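Putative NADP oxidoreductase BF3122 (Bacteroides fragilis, PDB 3D1L) probably catalyses an NADP-dependent oxidation-reduction through a Rossmann-type nucleotide-binding domain, on a substrate not yet established. Local coordinates at residues 11-16 against 71-76; 35-40 against 64-69; 16-21 against 39-44. All blocks are in the same frame, centred on the assembly; numbering follows the deposited sequence.

From the N terminus, strand 12-16 runs into the turn at Gly17 to Gly19 and helix 20-31, and the chain returns as strand 35-40; contact 3 (16-21 with 39-44) closes this first beta-alpha-beta loop, tying its two strands together at their C-terminal ends. Strand 35-40 then meets 64-69 in contact 2, which closes a second loop round helix 44-53 and strand 57-59. Contact 1 (11-16 with 71-76) spans the longest loop and encloses both others. Ile16 belongs to contacts 1 and 3, Val39 and Tyr40 to contacts 2 and 3. Together they place strand 12-16 between strands 35-40 and 71-74 and fasten the loop 64-69 against the same sheet.

Contact 1 of 3, residues 11-16 against 71-76; sequences TPIVLI and LYIVSL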
loop_
_atom_site.group_PDB
_atom_site.type_symbol
_atom_site.label_atom_id
_atom_site.label_comp_id
_atom_site.label_asym_id
_atom_site.label_seq_id
_atom_site.Cartn_x
_atom_site.Cartn_y
_atom_site.Cartn_z
ATOM N N THR B 11 -3.875 27.799 -25.216
ATOM C CA THR B 11 -3.686 26.658 -26.123
ATOM C C THR B 11 -4.938 25.785 -26.138
ATOM O O THR B 11 -5.324 25.268 -25.087
ATOM C CB THR B 11 -2.516 25.794 -25.622
ATOM O OG1 THR B 11 -1.355 26.602 -25.512
ATOM C CG2 THR B 11 -2.225 24.607 -26.539
ATOM N N PRO B 12 -5.600 25.639 -27.311
ATOM C CA PRO B 12 -6.730 24.698 -27.308
ATOM C C PRO B 12 -6.231 23.266 -27.377
ATOM O O PRO B 12 -5.421 22.921 -28.238
ATOM C CB PRO B 12 -7.533 25.076 -28.570
ATOM C CG PRO B 12 -6.541 25.727 -29.500
ATOM C CD PRO B 12 -5.430 26.314 -28.622
ATOM N N ILE B 13 -6.723 22.451 -26.465
ATOM C CA ILE B 13 -6.259 21.075 -26.313
ATOM C C ILE B 13 -7.402 20.083 -26.591
ATOM O O ILE B 13 -8.515 20.286 -26.117
ATOM C CB ILE B 13 -5.702 20.848 -24.870
ATOM C CG1 ILE B 13 -4.594 21.882 -24.548
ATOM C CG2 ILE B 13 -5.252 19.400 -24.685
ATOM C CD1 ILE B 13 -4.112 21.879 -23.117
ATOM N N VAL B 14 -7.105 19.019 -27.345
ATOM C CA VAL B 14 -8.029 17.858 -27.507
ATOM C C VAL B 14 -7.430 16.601 -26.841
ATOM O O VAL B 14 -6.213 16.338 -26.944
ATOM C CB VAL B 14 -8.343 17.613 -28.996
ATOM C CG1 VAL B 14 -9.145 16.311 -29.222
ATOM C CG2 VAL B 14 -9.091 18.823 -29.598
ATOM N N LEU B 15 -8.270 15.846 -26.125
ATOM C CA LEU B 15 -7.837 14.557 -25.582
ATOM C C LEU B 15 -8.430 13.453 -26.392
ATOM O O LEU B 15 -9.657 13.410 -26.577
ATOM C CB LEU B 15 -8.249 14.394 -24.113
ATOM C CG LEU B 15 -8.097 15.546 -23.099
ATOM C CD1 LEU B 15 -8.186 14.875 -21.764
ATOM C CD2 LEU B 15 -6.791 16.289 -23.157
ATOM N N ILE B 16 -7.566 12.562 -26.888
ATOM C CA ILE B 16 -7.983 11.379 -27.623
ATOM C C ILE B 16 -7.753 10.232 -26.646
ATOM O O ILE B 16 -6.611 9.747 -26.474
ATOM C CB ILE B 16 -7.198 11.165 -28.972
ATOM C CG1 ILE B 16 -7.268 12.376 -29.937
ATOM C CG2 ILE B 16 -7.668 9.929 -29.675
ATOM C CD1 ILE B 16 -8.661 12.848 -30.332
ATOM N N LEU B 71 -2.953 21.218 -29.656
ATOM C CA LEU B 71 -2.377 20.066 -28.999
ATOM C C LEU B 71 -3.395 18.944 -28.874
ATOM O O LEU B 71 -4.502 19.148 -28.369
ATOM C CB LEU B 71 -1.815 20.453 -27.617
ATOM C CG LEU B 71 -1.159 19.320 -26.813
ATOM C CD1 LEU B 71 0.120 18.861 -27.513
ATOM C CD2 LEU B 71 -0.841 19.758 -25.374
ATOM N N TYR B 72 -2.988 17.766 -29.342
ATOM C CA TYR B 72 -3.765 16.560 -29.265
ATOM C C TYR B 72 -3.042 15.562 -28.362
ATOM O O TYR B 72 -1.939 15.095 -28.687
ATOM C CB TYR B 72 -3.962 15.993 -30.666
ATOM C CG TYR B 72 -4.847 16.884 -31.522
ATOM C CD1 TYR B 72 -6.221 16.652 -31.588
ATOM C CD2 TYR B 72 -4.317 17.964 -32.248
ATOM C CE1 TYR B 72 -7.056 17.458 -32.351
ATOM C CE2 TYR B 72 -5.151 18.773 -33.034
ATOM C CZ TYR B 72 -6.515 18.507 -33.063
ATOM O OH TYR B 72 -7.366 19.261 -33.791
ATOM N N ILE B 73 -3.657 15.264 -27.218
ATOM C CA ILE B 73 -3.072 14.348 -26.235
ATOM C C ILE B 73 -3.711 12.982 -26.381
ATOM O O ILE B 73 -4.908 12.817 -26.130
ATOM C CB ILE B 73 -3.226 14.843 -24.789
ATOM C CG1 ILE B 73 -2.629 16.259 -24.633
ATOM C CG2 ILE B 73 -2.560 13.795 -23.814
ATOM C CD1 ILE B 73 -2.881 16.903 -23.291
ATOM N N VAL B 74 -2.911 12.023 -26.829
ATOM C CA VAL B 74 -3.411 10.716 -27.191
ATOM C C VAL B 74 -3.032 9.720 -26.101
ATOM O O VAL B 74 -1.857 9.510 -25.801
ATOM C CB VAL B 74 -2.911 10.298 -28.601
ATOM C CG1 VAL B 74 -3.499 8.978 -29.027
ATOM C CG2 VAL B 74 -3.209 11.426 -29.640
ATOM N N SER B 75 -4.068 9.163 -25.475
ATOM C CA SER B 75 -3.928 8.161 -24.422
ATOM C C SER B 75 -4.707 6.929 -24.841
ATOM O O SER B 75 -5.841 6.726 -24.406
ATOM C CB SER B 75 -4.515 8.687 -23.110
ATOM O OG SER B 75 -3.805 9.800 -22.628
ATOM N N LEU B 76 -4.138 6.116 -25.702
ATOM C CA LEU B 76 -4.852 4.957 -26.192
ATOM C C LEU B 76 -3.943 3.727 -26.149
ATOM O O LEU B 76 -2.718 3.855 -26.209
ATOM C CB LEU B 76 -5.379 5.211 -27.616
ATOM C CG LEU B 76 -6.581 6.144 -27.861
ATOM C CD1 LEU B 76 -6.945 6.226 -29.355
ATOM C CD2 LEU B 76 -7.815 5.741 -27.048
#
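Val14 rests against the ring of Tyr72 where strands 12-16 and 71-74 run side by side in the parallel part of the sheet of a Rossmann-type fold; the axes of these short strand segments approach to 4.6 Å, at 21° to each other. The backbones mesh in a regular parallel ladder: Val14 and Ile16 each give their N-H to one strand neighbour and their carbonyl to the next, so Leu71 O, Ile73 N, Ile73 O and Ser75 N are all engaged, with Ile73 N 2.8 Å from Val14 O. The first rung, from Leu71 N to Pro12 O, is weak.

On the face carrying Ile13, Leu15, Leu71 and Ile73, the knob is Ile73. Its CG1 stands beside its own backbone N (chi1 -56°) and the chain extends beyond it, which carries CD1 into the notch between Ile13 and Leu15. There CD1 lies 3.7 Å from Ile13 CG2 and 4.0 Å from Leu15 CD2; Leu15 lies alongside, whereas Ile13 crosses at a slant. Helix 20-31 packs over this face, with Ala26 on Leu15 and Leu29 on Ile73.

The other face is filled by Val14, Ile16, Tyr72 and Val74. Tyr72 and Val14 point the same way, and Val14 turns its CB-H obliquely to the CD1-CE1 side of the ring, CB being 3.5 Å from CD1 and CG2 3.7 Å from CE1. The phenol end reaches back to the preceding loop, where OH is hydrogen-bonded to Asn66 O, which helps fix the ring. Farther along, Ile16 has two neighbours: Val74 lies alongside, CG2 4.1 Å from Ile16 CB, and Leu76 crosses it at the end of the strand, its CD1 3.8 Å from Ile16 CG2.

Contact 2 of 3, residues 35-40 against 64-69; sequences RIVQVY and EVNPYA
Gln38 reaches from strand 35-40 to the loop 64-69 and takes the backbone N-H of Asn66 on its amide oxygen, with OE1 2.9 Å from Asn66 N. The bond is fairly straight at hydrogen (159°), but the donor stands well above the plane of the glutamine amide. A chi1 of 75° tucks Gln38 CG in over its own backbone, and from there the chain runs out extended, which carries the amide across to the backbone of the loop; OE1 also comes within 3.1 Å of Val65 CA.

The side chains of Gln38 and Asn66 pass at a slant, with Gln38 CG 4.1 Å from Asn66 CB and their amide planes 63° apart. On the Arg35 side of the glutamine, Val37 meets Asn66 at about a right angle, Val37 CG2 lying 4.0 Å from Asn66 ND2. At the C-terminal end of the strand, Tyr40 CB touches Val65 CG2 at 4.1 Å.

Asn66 is itself held by its loop. Its OD1 accepts a hydrogen bond from the backbone of the residue two places on, Tyr68 N, at 2.7 Å. That bond closes an Asx turn, here in the connection that leads from strand 57-59 across the sheet to strand 71-74 of the Rossmann-type domain.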
loop_
_atom_site.group_PDB
_atom_site.type_symbol
_atom_site.label_atom_id
_atom_site.label_comp_id
_atom_site.label_asym_id
_atom_site.label_seq_id
_atom_site.Cartn_x
_atom_site.Cartn_y
_atom_site.Cartn_z
ATOM N N ARG B 35 -7.586 25.339 -21.875
ATOM C CA ARG B 35 -8.824 25.136 -22.597
ATOM C C ARG B 35 -8.854 23.750 -23.253
ATOM O O ARG B 35 -8.174 23.494 -24.240
ATOM C CB ARG B 35 -8.998 26.239 -23.640
ATOM C CG ARG B 35 -10.305 26.179 -24.410
ATOM C CD ARG B 35 -10.568 27.526 -25.112
ATOM N NE ARG B 35 -11.165 27.371 -26.446
ATOM C CZ ARG B 35 -10.599 27.769 -27.592
ATOM N NH1 ARG B 35 -9.410 28.368 -27.601
ATOM N NH2 ARG B 35 -11.231 27.575 -28.744
ATOM N N ILE B 36 -9.644 22.862 -22.672
ATOM C CA ILE B 36 -9.862 21.547 -23.246
ATOM C C ILE B 36 -11.123 21.658 -24.087
ATOM O O ILE B 36 -12.216 21.805 -23.542
ATOM C CB ILE B 36 -9.959 20.459 -22.130
ATOM C CG1 ILE B 36 -8.599 20.351 -21.423
ATOM C CG2 ILE B 36 -10.312 19.121 -22.722
ATOM C CD1 ILE B 36 -8.700 20.467 -19.970
ATOM N N VAL B 37 -10.977 21.603 -25.410
ATOM C CA VAL B 37 -12.125 21.886 -26.262
ATOM C C VAL B 37 -13.060 20.691 -26.386
ATOM O O VAL B 37 -14.290 20.871 -26.424
ATOM C CB VAL B 37 -11.740 22.502 -27.643
ATOM C CG1 VAL B 37 -10.883 23.755 -27.433
ATOM C CG2 VAL B 37 -11.005 21.513 -28.497
ATOM N N GLN B 38 -12.485 19.481 -26.435
ATOM C CA GLN B 38 -13.280 18.267 -26.445
ATOM C C GLN B 38 -12.479 17.031 -26.123
ATOM O O GLN B 38 -11.246 17.013 -26.171
ATOM C CB GLN B 38 -14.031 18.056 -27.767
ATOM C CG GLN B 38 -13.159 17.603 -28.866
ATOM C CD GLN B 38 -13.861 16.874 -29.976
ATOM O OE1 GLN B 38 -13.194 16.256 -30.773
ATOM N NE2 GLN B 38 -15.182 16.957 -30.063
ATOM N N VAL B 39 -13.221 15.989 -25.790
ATOM C CA VAL B 39 -12.677 14.725 -25.366
ATOM C C VAL B 39 -13.243 13.694 -26.324
ATOM O O VAL B 39 -14.441 13.696 -26.602
ATOM C CB VAL B 39 -13.178 14.411 -23.913
ATOM C CG1 VAL B 39 -12.869 12.959 -23.482
ATOM C CG2 VAL B 39 -12.611 15.430 -22.911
ATOM N N TYR B 40 -12.373 12.803 -26.807
ATOM C CA TYR B 40 -12.787 11.627 -27.546
ATOM C C TYR B 40 -12.577 10.381 -26.676
ATOM O O TYR B 40 -11.559 10.254 -25.980
ATOM C CB TYR B 40 -11.995 11.482 -28.856
ATOM C CG TYR B 40 -12.074 10.076 -29.378
ATOM C CD1 TYR B 40 -13.115 9.688 -30.231
ATOM C CD2 TYR B 40 -11.150 9.106 -28.959
ATOM C CE1 TYR B 40 -13.213 8.395 -30.684
ATOM C CE2 TYR B 40 -11.251 7.792 -29.391
ATOM C CZ TYR B 40 -12.287 7.449 -30.251
ATOM O OH TYR B 40 -12.383 6.161 -30.701
ATOM N N GLU B 64 -15.670 13.130 -35.984
ATOM C CA GLU B 64 -16.241 14.323 -35.352
ATOM C C GLU B 64 -15.216 15.112 -34.525
ATOM O O GLU B 64 -15.555 16.139 -33.929
ATOM C CB GLU B 64 -17.417 13.940 -34.450
ATOM C CG GLU B 64 -18.774 13.844 -35.126
ATOM C CD GLU B 64 -19.879 13.395 -34.164
ATOM O OE1 GLU B 64 -19.626 13.307 -32.940
ATOM O OE2 GLU B 64 -21.015 13.129 -34.642
ATOM N N VAL B 65 -13.973 14.637 -34.494
ATOM C CA VAL B 65 -12.916 15.247 -33.660
ATOM C C VAL B 65 -12.548 16.648 -34.154
ATOM O O VAL B 65 -12.303 16.836 -35.349
ATOM C CB VAL B 65 -11.649 14.368 -33.581
ATOM C CG1 VAL B 65 -10.408 15.180 -33.143
ATOM C CG2 VAL B 65 -11.865 13.212 -32.588
ATOM N N ASN B 66 -12.526 17.606 -33.224
ATOM C CA ASN B 66 -12.229 19.005 -33.511
ATOM C C ASN B 66 -10.844 19.122 -34.134
ATOM O O ASN B 66 -9.852 18.752 -33.513
ATOM C CB ASN B 66 -12.356 19.832 -32.233
ATOM C CG ASN B 66 -12.033 21.298 -32.439
ATOM O OD1 ASN B 66 -11.015 21.650 -33.039
ATOM N ND2 ASN B 66 -12.900 22.170 -31.920
ATOM N N PRO B 67 -10.783 19.584 -35.401
ATOM C CA PRO B 67 -9.525 19.670 -36.150
ATOM C C PRO B 67 -8.766 20.990 -35.976
ATOM O O PRO B 67 -7.775 21.218 -36.698
ATOM C CB PRO B 67 -9.995 19.545 -37.597
ATOM C CG PRO B 67 -11.310 20.247 -37.590
ATOM C CD PRO B 67 -11.939 19.987 -36.228
ATOM N N TYR B 68 -9.197 21.833 -35.046
ATOM C CA TYR B 68 -8.690 23.216 -34.988
ATOM C C TYR B 68 -7.768 23.506 -33.790
ATOM O O TYR B 68 -7.272 24.623 -33.650
ATOM C CB TYR B 68 -9.838 24.249 -35.082
ATOM C CG TYR B 68 -10.775 23.992 -36.236
ATOM C CD1 TYR B 68 -10.340 24.102 -37.571
ATOM C CD2 TYR B 68 -12.090 23.625 -36.005
ATOM C CE1 TYR B 68 -11.212 23.848 -38.631
ATOM C CE2 TYR B 68 -12.954 23.372 -37.046
ATOM C CZ TYR B 68 -12.521 23.484 -38.356
ATOM O OH TYR B 68 -13.428 23.218 -39.377
ATOM N N ALA B 69 -7.503 22.469 -32.985
ATOM C CA ALA B 69 -6.695 22.573 -31.783
ATOM C C ALA B 69 -5.197 22.543 -32.084
ATOM O O ALA B 69 -4.760 22.063 -33.145
ATOM C CB ALA B 69 -7.073 21.449 -30.795
#

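Contact 3 of 3, residues 16-21 against 39-44; sequences IGAGNL and VYSRTE
Tyr40, Ala18 and Ile16 have the most surface buried here, and the first and last of them meet as parallel neighbours on strands 35-40 and 12-16. With CG turned opposite the backbone N (chi1 161°), the Tyr40 ring is laid beside the isoleucine: CD2 is 3.6 Å from Ile16 CG2, while Ile16 CD1 lies 3.9 Å from Tyr40 CB. The two side chains cross, and the methyl approaches the ring obliquely.

Just beyond Ile16 the strand gives way to the glycine-rich turn. Gly17 N donates to Tyr40 O at 2.8 Å. Gly17 has a positive phi, 113°, a conformation that glycine takes readily.

Ala18 turns its methyl to the end of strand 35-40 and the residue after it, where CB packs 3.8 Å from Val39 CG1 and 3.9 Å from Ser41 CB. A water bridges the two segments, accepting from Ala18 N at 3.1 Å and hydrogen-bonded to Ser41 OG.

Gly17 and Gly19, with Ala22, are consistent with a GxGxxA turn, which in Rossmann domains usually lies at the dinucleotide site; Gly19 is at the N-cap of helix 20-31. The contact ties strands 12-16 and 35-40 of this beta-alpha-beta unit together at their C-terminal ends; Leu50 of helix 44-53 packs on Ala18 and Val39, and helix 78-89 lies against Ile16 and Tyr40.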
loop_
_atom_site.group_PDB
_atom_site.type_symbol
_atom_site.label_atom_id
_atom_site.label_comp_id
_atom_site.label_asym_id
_atom_site.label_seq_id
_atom_site.Cartn_x
_atom_site.Cartn_y
_atom_site.Cartn_z
ATOM N N ILE B 16 -7.566 12.562 -26.888
ATOM C CA ILE B 16 -7.983 11.379 -27.623
ATOM C C ILE B 16 -7.753 10.232 -26.646
ATOM O O ILE B 16 -6.611 9.747 -26.474
ATOM C CB ILE B 16 -7.198 11.165 -28.972
ATOM C CG1 ILE B 16 -7.268 12.376 -29.937
ATOM C CG2 ILE B 16 -7.668 9.929 -29.675
ATOM C CD1 ILE B 16 -8.661 12.848 -30.332
ATOM N N GLY B 17 -8.824 9.825 -25.978
ATOM C CA GLY B 17 -8.707 8.865 -24.887
ATOM C C GLY B 17 -9.059 9.536 -23.559
ATOM O O GLY B 17 -8.640 10.673 -23.295
ATOM N N ALA B 18 -9.826 8.837 -22.724
ATOM C CA ALA B 18 -10.405 9.442 -21.529
ATOM C C ALA B 18 -10.233 8.537 -20.298
ATOM O O ALA B 18 -11.056 8.602 -19.386
ATOM C CB ALA B 18 -11.885 9.755 -21.765
ATOM N N GLY B 19 -9.168 7.719 -20.274
ATOM C CA GLY B 19 -8.936 6.742 -19.198
ATOM C C GLY B 19 -8.417 7.421 -17.945
ATOM O O GLY B 19 -8.598 8.643 -17.788
ATOM N N ASN B 20 -7.741 6.658 -17.077
ATOM C CA ASN B 20 -7.279 7.150 -15.759
ATOM C C ASN B 20 -6.305 8.308 -15.828
ATOM O O ASN B 20 -6.536 9.349 -15.222
ATOM C CB ASN B 20 -6.659 6.029 -14.927
ATOM C CG ASN B 20 -7.652 4.941 -14.566
ATOM O OD1 ASN B 20 -8.859 5.130 -14.638
ATOM N ND2 ASN B 20 -7.133 3.786 -14.183
ATOM N N LEU B 21 -5.228 8.126 -16.583
ATOM C CA LEU B 21 -4.189 9.148 -16.783
ATOM C C LEU B 21 -4.774 10.367 -17.460
ATOM O O LEU B 21 -4.561 11.492 -17.016
ATOM C CB LEU B 21 -2.995 8.567 -17.590
ATOM C CG LEU B 21 -1.793 9.469 -17.978
ATOM C CD1 LEU B 21 -0.540 8.628 -18.267
ATOM C CD2 LEU B 21 -2.088 10.407 -19.150
ATOM N N VAL B 39 -13.221 15.989 -25.790
ATOM C CA VAL B 39 -12.677 14.725 -25.366
ATOM C C VAL B 39 -13.243 13.694 -26.324
ATOM O O VAL B 39 -14.441 13.696 -26.602
ATOM C CB VAL B 39 -13.178 14.411 -23.913
ATOM C CG1 VAL B 39 -12.869 12.959 -23.482
ATOM C CG2 VAL B 39 -12.611 15.430 -22.911
ATOM N N TYR B 40 -12.373 12.803 -26.807
ATOM C CA TYR B 40 -12.787 11.627 -27.546
ATOM C C TYR B 40 -12.577 10.381 -26.676
ATOM O O TYR B 40 -11.559 10.254 -25.980
ATOM C CB TYR B 40 -11.995 11.482 -28.856
ATOM C CG TYR B 40 -12.074 10.076 -29.378
ATOM C CD1 TYR B 40 -13.115 9.688 -30.231
ATOM C CD2 TYR B 40 -11.150 9.106 -28.959
ATOM C CE1 TYR B 40 -13.213 8.395 -30.684
ATOM C CE2 TYR B 40 -11.251 7.792 -29.391
ATOM C CZ TYR B 40 -12.287 7.449 -30.251
ATOM O OH TYR B 40 -12.383 6.161 -30.701
ATOM N N SER B 41 -13.531 9.451 -26.721
ATOM C CA SER B 41 -13.327 8.131 -26.128
ATOM C C SER B 41 -14.094 7.140 -26.943
ATOM O O SER B 41 -15.050 7.520 -27.616
ATOM C CB SER B 41 -13.830 8.106 -24.686
ATOM O OG SER B 41 -13.575 6.861 -24.071
ATOM N N ARG B 42 -13.686 5.872 -26.882
ATOM C CA ARG B 42 -14.415 4.830 -27.591
ATOM C C ARG B 42 -15.822 4.603 -27.008
ATOM O O ARG B 42 -16.755 4.287 -27.752
ATOM C CB ARG B 42 -13.566 3.544 -27.709
ATOM C CG ARG B 42 -12.586 3.631 -28.889
ATOM C CD ARG B 42 -11.268 2.828 -28.754
ATOM N NE ARG B 42 -10.444 3.206 -27.603
ATOM C CZ ARG B 42 -10.185 2.402 -26.571
ATOM N NH1 ARG B 42 -10.665 1.158 -26.534
ATOM N NH2 ARG B 42 -9.431 2.840 -25.569
ATOM N N THR B 43 -15.992 4.809 -25.702
ATOM C CA THR B 43 -17.313 4.633 -25.078
ATOM C C THR B 43 -17.934 5.949 -24.591
ATOM O O THR B 43 -17.267 6.766 -23.975
ATOM C CB THR B 43 -17.291 3.597 -23.923
ATOM O OG1 THR B 43 -16.349 4.014 -22.929
ATOM C CG2 THR B 43 -16.876 2.201 -24.444
ATOM N N GLU B 44 -19.218 6.125 -24.865
ATOM C CA GLU B 44 -19.921 7.347 -24.519
ATOM C C GLU B 44 -19.815 7.742 -23.042
ATOM O O GLU B 44 -19.633 8.899 -22.719
ATOM C CB GLU B 44 -21.393 7.251 -24.956
ATOM C CG GLU B 44 -22.176 8.500 -24.619
ATOM C CD GLU B 44 -23.252 8.819 -25.624
ATOM O OE1 GLU B 44 -24.090 7.930 -25.895
ATOM O OE2 GLU B 44 -23.272 9.972 -26.119
HETATM O O HOH W 1 -10.901 6.107 -23.648
#